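Local structure of beta-agarase B (4ATF) at residues A117-S122 with L142-A147; S161-I166 with G185-D190. The protein hydrolyses agarose as an endo-acting, retaining glycoside hydrolase of family 16, cutting the beta-1,4 linkages between galactose and 3,6-anhydrogalactose and yielding mainly tetramers. The protein carries 1 engineered substitution. All coordinates share one frame; numbering follows the deposited sequence. Where two conformers were deposited one is given.

Contact 1. Residues A117-S122 with L142-A147; sequences AKVMNS and LDAYGA. Engineered in segment 142-147: D143 (natural residue Glu).
The carbonyl oxygen S122 O receives the backbone nitrogen A147 N at 3.0 Å, the one hydrogen bond between 117-122 and 142-147. The bond is bent, 133° at the hydrogen, and the donor sits well above the carbonyl plane, so it lies off the lone pairs. Close by, M120 O takes a CA-H...O contact from G146 CA at 3.1 Å. Glycine suits this place because a CB would clash with M120 O and with V119 CG1, which itself lies 3.5 Å from G146 CA. N121 is the centre of an inverse gamma turn; its carboxamide oxygen OD1 passes 3.3 Å from A147 CA and accepts a hydrogen bond from D148 N. In the family 16 beta-jelly-roll, strand 137-145 probably carries the catalytic nucleophile and proton donor, and its side bearing L142 and A144 faces the end of strand 111-118 and the residues just after it. V119, with CG1 anti to the backbone N (chi1 173°), spreads its two methyls along that side: CG1 meets A144 CB at 3.7 Å, while CG2 meets L142 CD1 at 4.0 Å. The other branch of L142, CD2, touches A117 CB. Small alanines and branched aliphatics fit such a buried interface, which F294 and V164 help to enclose. D143, an engineered aspartate replacing the natural glutamate, and Y145 point away from 117-122, and both belong to the glycan pocket.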
loop_
_atom_site.group_PDB
_atom_site.type_symbol
_atom_site.label_atom_id
_atom_site.label_comp_id
_atom_site.label_asym_id
_atom_site.label_seq_id
_atom_site.Cartn_x
_atom_site.Cartn_y
_atom_site.Cartn_z
ATOM N N ALA A 117 6.265 -8.433 4.360
ATOM C CA ALA A 117 6.447 -8.331 2.917
ATOM C C ALA A 117 7.875 -8.002 2.577
ATOM O O ALA A 117 8.649 -7.447 3.418
ATOM C CB ALA A 117 5.465 -7.194 2.297
ATOM N N LYS A 118 8.244 -8.261 1.337
ATOM C CA LYS A 118 9.591 -7.968 0.836
ATOM C C LYS A 118 9.521 -7.025 -0.371
ATOM O O LYS A 118 9.131 -7.417 -1.481
ATOM C CB LYS A 118 10.323 -9.278 0.497
ATOM C CG LYS A 118 11.783 -9.123 0.090
ATOM C CD LYS A 118 12.373 -10.543 -0.175
ATOM C CE LYS A 118 13.536 -10.411 -1.067
ATOM N NZ LYS A 118 14.603 -10.414 -0.104
ATOM N N VAL A 119 9.900 -5.773 -0.130
ATOM C CA VAL A 119 9.851 -4.692 -1.157
ATOM C C VAL A 119 10.686 -5.166 -2.369
ATOM O O VAL A 119 11.791 -5.767 -2.172
ATOM C CB VAL A 119 10.454 -3.377 -0.548
ATOM C CG1 VAL A 119 10.597 -2.235 -1.616
ATOM C CG2 VAL A 119 9.545 -2.915 0.641
ATOM N N MET A 120 10.201 -4.941 -3.594
ATOM C CA MET A 120 10.964 -5.315 -4.798
ATOM C C MET A 120 12.274 -4.545 -5.009
ATOM O O MET A 120 12.346 -3.346 -4.714
ATOM C CB MET A 120 10.129 -5.031 -6.054
ATOM C CG MET A 120 8.831 -5.806 -6.087
ATOM S SD MET A 120 7.980 -5.612 -7.712
ATOM C CE MET A 120 7.553 -3.830 -7.613
ATOM N N ASN A 121 13.263 -5.199 -5.632
ATOM C CA ASN A 121 14.451 -4.513 -6.123
ATOM C C ASN A 121 14.121 -3.936 -7.521
ATOM O O ASN A 121 14.699 -4.356 -8.527
ATOM C CB ASN A 121 15.608 -5.520 -6.218
ATOM C CG ASN A 121 16.943 -4.847 -6.544
ATOM O OD1 ASN A 121 17.062 -3.614 -6.580
ATOM N ND2 ASN A 121 17.942 -5.665 -6.827
ATOM N N SER A 122 13.150 -3.011 -7.556
ATOM C CA SER A 122 12.647 -2.382 -8.765
ATOM C C SER A 122 12.305 -0.890 -8.554
ATOM O O SER A 122 12.074 -0.413 -7.377
ATOM C CB SER A 122 11.330 -3.122 -9.117
ATOM O OG SER A 122 10.723 -2.603 -10.319
ATOM N N LEU A 142 2.162 0.192 3.367
ATOM C CA LEU A 142 3.538 0.075 2.799
ATOM C C LEU A 142 3.482 0.787 1.424
ATOM O O LEU A 142 2.583 0.505 0.603
ATOM C CB LEU A 142 3.912 -1.385 2.537
ATOM C CG LEU A 142 5.222 -1.684 1.747
ATOM C CD1 LEU A 142 6.470 -1.075 2.422
ATOM C CD2 LEU A 142 5.410 -3.274 1.573
ATOM N N ASP A 143 4.421 1.670 1.152
ATOM C CA ASP A 143 4.503 2.266 -0.181
ATOM C C ASP A 143 6.001 2.544 -0.359
ATOM O O ASP A 143 6.590 3.432 0.317
ATOM C CB ASP A 143 3.631 3.555 -0.285
ATOM C CG ASP A 143 3.940 4.393 -1.585
ATOM O OD1 ASP A 143 4.168 3.908 -2.693
ATOM O OD2 ASP A 143 3.905 5.606 -1.521
ATOM N N ALA A 144 6.668 1.717 -1.163
ATOM C CA ALA A 144 8.160 1.773 -1.238
ATOM C C ALA A 144 8.638 1.481 -2.634
ATOM O O ALA A 144 8.048 0.637 -3.317
ATOM C CB ALA A 144 8.809 0.712 -0.210
ATOM N N TYR A 145 9.728 2.145 -3.022
ATOM C CA TYR A 145 10.376 2.029 -4.345
ATOM C C TYR A 145 11.729 1.406 -4.014
ATOM O O TYR A 145 12.673 2.110 -3.652
ATOM C CB TYR A 145 10.520 3.440 -4.997
ATOM C CG TYR A 145 9.182 4.151 -5.031
ATOM C CD1 TYR A 145 8.752 4.913 -3.936
ATOM C CD2 TYR A 145 8.276 4.006 -6.115
ATOM C CE1 TYR A 145 7.505 5.545 -3.915
ATOM C CE2 TYR A 145 6.989 4.685 -6.087
ATOM C CZ TYR A 145 6.637 5.435 -4.991
ATOM O OH TYR A 145 5.393 6.087 -4.892
ATOM N N GLY A 146 11.854 0.080 -4.099
ATOM C CA GLY A 146 13.028 -0.577 -3.508
ATOM C C GLY A 146 14.363 -0.673 -4.252
ATOM O O GLY A 146 15.349 -1.111 -3.642
ATOM N N ALA A 147 14.421 -0.316 -5.544
ATOM C CA ALA A 147 15.617 -0.649 -6.372
ATOM C C ALA A 147 16.939 -0.122 -5.790
ATOM O O ALA A 147 16.995 1.047 -5.321
ATOM C CB ALA A 147 15.485 -0.110 -7.820
#

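Contact 2. Residues S161-I166 with G185-D190; sequences SKKVHI and GSWFED
H165 holds CG anti to its backbone N (chi1 -173°) while W187 turns CG anti to the carbonyl carbon (chi1 -63°), and these two settings lay the imidazole over one face of the indole. The rings form an offset stack, the H165 ring and the six-membered ring of W187 having centroids 4.3 Å apart and planes 24° from parallel. H165 CB adds a CH-pi contact, almost straight above the centre of that same ring. Beneath the stack, H165 and W187 make a non-hydrogen-bonded antiparallel pair, whereas V164 and F188 form the neighbouring hydrogen-bonded one: F188 N reaches V164 O at 2.8 Å, and V164 N returns to F188 O at 3.0 Å. I166 N prolongs the ladder to S186 O. On the side away from the aromatic pair, I166 CD1 packs on F188 CB, aliphatic groups suited to a face that also meets V220. K163 crosses W187 at about a right angle, its CB at the indole edge, and bends at its last torsion to bring NZ 2.7 Å from E189 OE1 in a salt bridge. A water lies in the imidazole plane, 2.8 Å from H165 NE2, and donates to S186 OG, which is also hydrogen-bonded to D183 O. With ND1 hydrogen-bonded to OD2 of the engineered D143, both ring nitrogens have polar partners, which with the stack should restrain the imidazole's rotation in this variant's glycan pocket.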
loop_
_atom_site.group_PDB
_atom_site.type_symbol
_atom_site.label_atom_id
_atom_site.label_comp_id
_atom_site.label_asym_id
_atom_site.label_seq_id
_atom_site.Cartn_x
_atom_site.Cartn_y
_atom_site.Cartn_z
ATOM N N SER A 161 15.776 3.418 -2.042
ATOM C CA SER A 161 15.877 1.993 -1.573
ATOM C C SER A 161 15.899 1.946 -0.020
ATOM O O SER A 161 15.582 0.915 0.582
ATOM C CB SER A 161 17.136 1.316 -2.102
ATOM O OG SER A 161 18.231 1.750 -1.355
ATOM N N LYS A 162 16.271 3.081 0.610
ATOM C CA LYS A 162 16.367 3.152 2.079
ATOM C C LYS A 162 15.132 3.818 2.700
ATOM O O LYS A 162 15.114 4.080 3.880
ATOM C CB LYS A 162 17.656 3.820 2.511
ATOM C CG LYS A 162 18.931 2.974 2.081
ATOM C CD LYS A 162 20.229 3.712 2.441
ATOM C CE LYS A 162 21.373 2.760 2.196
ATOM N NZ LYS A 162 22.668 3.441 2.186
ATOM N N LYS A 163 14.098 4.120 1.923
ATOM C CA LYS A 163 12.891 4.891 2.458
ATOM C C LYS A 163 11.601 4.110 2.292
ATOM O O LYS A 163 11.411 3.416 1.288
ATOM C CB LYS A 163 12.685 6.257 1.746
ATOM C CG LYS A 163 13.797 7.319 2.039
ATOM C CD LYS A 163 13.461 8.641 1.352
ATOM C CE LYS A 163 14.495 9.712 1.703
ATOM N NZ LYS A 163 15.927 9.284 1.468
ATOM N N VAL A 164 10.721 4.148 3.297
ATOM C CA VAL A 164 9.345 3.702 3.040
ATOM C C VAL A 164 8.400 4.867 3.300
ATOM O O VAL A 164 8.586 5.599 4.275
ATOM C CB VAL A 164 8.918 2.455 3.829
ATOM C CG1 VAL A 164 9.739 1.263 3.443
ATOM C CG2 VAL A 164 8.908 2.710 5.342
ATOM N N HIS A 165 7.434 5.057 2.395
ATOM C CA HIS A 165 6.539 6.190 2.456
ATOM C C HIS A 165 5.337 5.779 3.294
ATOM O O HIS A 165 4.686 4.824 2.964
ATOM C CB HIS A 165 6.091 6.525 1.069
ATOM C CG HIS A 165 5.291 7.781 1.001
ATOM N ND1 HIS A 165 4.193 7.907 0.192
ATOM C CD2 HIS A 165 5.421 8.951 1.668
ATOM C CE1 HIS A 165 3.680 9.120 0.354
ATOM N NE2 HIS A 165 4.420 9.778 1.231
ATOM N N ILE A 166 5.099 6.449 4.396
ATOM C CA ILE A 166 3.997 6.081 5.282
ATOM C C ILE A 166 3.041 7.234 5.361
ATOM O O ILE A 166 3.315 8.193 6.040
ATOM C CB ILE A 166 4.497 5.602 6.724
ATOM C CG1 ILE A 166 5.704 6.438 7.200
ATOM C CG2 ILE A 166 4.912 4.092 6.641
ATOM C CD1 ILE A 166 6.128 6.127 8.661
ATOM N N GLY A 185 8.983 13.382 7.970
ATOM C CA GLY A 185 8.755 12.126 8.742
ATOM C C GLY A 185 7.817 11.168 8.003
ATOM O O GLY A 185 7.724 9.971 8.375
ATOM N N SER A 186 7.150 11.653 6.940
ATOM C CA SER A 186 6.302 10.755 6.077
ATOM C C SER A 186 7.112 9.767 5.183
ATOM O O SER A 186 6.532 8.834 4.564
ATOM C CB SER A 186 5.322 11.594 5.163
ATOM O OG SER A 186 6.068 12.288 4.163
ATOM N N TRP A 187 8.432 9.961 5.134
ATOM C CA TRP A 187 9.349 8.948 4.549
ATOM C C TRP A 187 10.291 8.455 5.635
ATOM O O TRP A 187 11.173 9.189 6.096
ATOM C CB TRP A 187 10.186 9.541 3.361
ATOM C CG TRP A 187 9.312 9.980 2.192
ATOM C CD1 TRP A 187 8.539 11.140 2.117
ATOM C CD2 TRP A 187 9.077 9.262 0.944
ATOM N NE1 TRP A 187 7.862 11.174 0.901
ATOM C CE2 TRP A 187 8.180 10.055 0.166
ATOM C CE3 TRP A 187 9.564 8.047 0.404
ATOM C CZ2 TRP A 187 7.762 9.676 -1.144
ATOM C CZ3 TRP A 187 9.176 7.666 -0.898
ATOM C CH2 TRP A 187 8.261 8.482 -1.658
ATOM N N PHE A 188 10.079 7.224 6.070
ATOM C CA PHE A 188 10.896 6.656 7.135
ATOM C C PHE A 188 12.199 6.069 6.570
ATOM O O PHE A 188 12.179 5.377 5.557
ATOM C CB PHE A 188 10.086 5.530 7.869
ATOM C CG PHE A 188 10.871 4.825 8.915
ATOM C CD1 PHE A 188 10.971 5.353 10.223
ATOM C CD2 PHE A 188 11.583 3.642 8.608
ATOM C CE1 PHE A 188 11.778 4.712 11.188
ATOM C CE2 PHE A 188 12.381 3.013 9.595
ATOM C CZ PHE A 188 12.472 3.553 10.896
ATOM N N GLU A 189 13.306 6.276 7.278
ATOM C CA GLU A 189 14.599 5.786 6.880
ATOM C C GLU A 189 15.418 5.520 8.151
ATOM O O GLU A 189 15.482 6.393 9.008
ATOM C CB GLU A 189 15.314 6.889 6.067
ATOM C CG GLU A 189 16.702 6.449 5.587
ATOM C CD GLU A 189 17.300 7.299 4.423
ATOM O OE1 GLU A 189 16.598 8.175 3.884
ATOM O OE2 GLU A 189 18.481 7.050 4.052
ATOM N N ASP A 190 16.052 4.348 8.290
ATOM C CA ASP A 190 16.975 4.178 9.415
ATOM C C ASP A 190 18.266 3.518 8.996
ATOM O O ASP A 190 19.075 3.162 9.845
ATOM C CB ASP A 190 16.337 3.412 10.600
ATOM C CG ASP A 190 15.968 1.965 10.251
ATOM O OD1 ASP A 190 16.261 1.505 9.084
ATOM O OD2 ASP A 190 15.390 1.292 11.167
HETATM O O HOH W 1 16.243 2.784 5.854
HETATM O O HOH W 2 4.435 12.419 2.061
#

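How the contacts relate
Both segments of contact 1 precede those of contact 2 in the chain, and the contact centres lie 11 Å apart. They meet through the neighbouring antiparallel strands 137-145 and 164-172: D143 O and H165 N are 2.8 Å apart, probably hydrogen-bonded. Strand 187-188 continues the order beyond 164-172, while segment 117-122 packs against the side of 137-145 turned from the substrate. Y145 CE1 lies 3.8 Å from W187 CH2. Y145, the engineered D143, H165 and W187 all line the glycan pocket. Contact 1 joins the end of strand 111-118 and the loop after it to strand 137-145, which probably carries the catalytic acids, and contact 2 extends the cleft along the bound agaro-oligosaccharide.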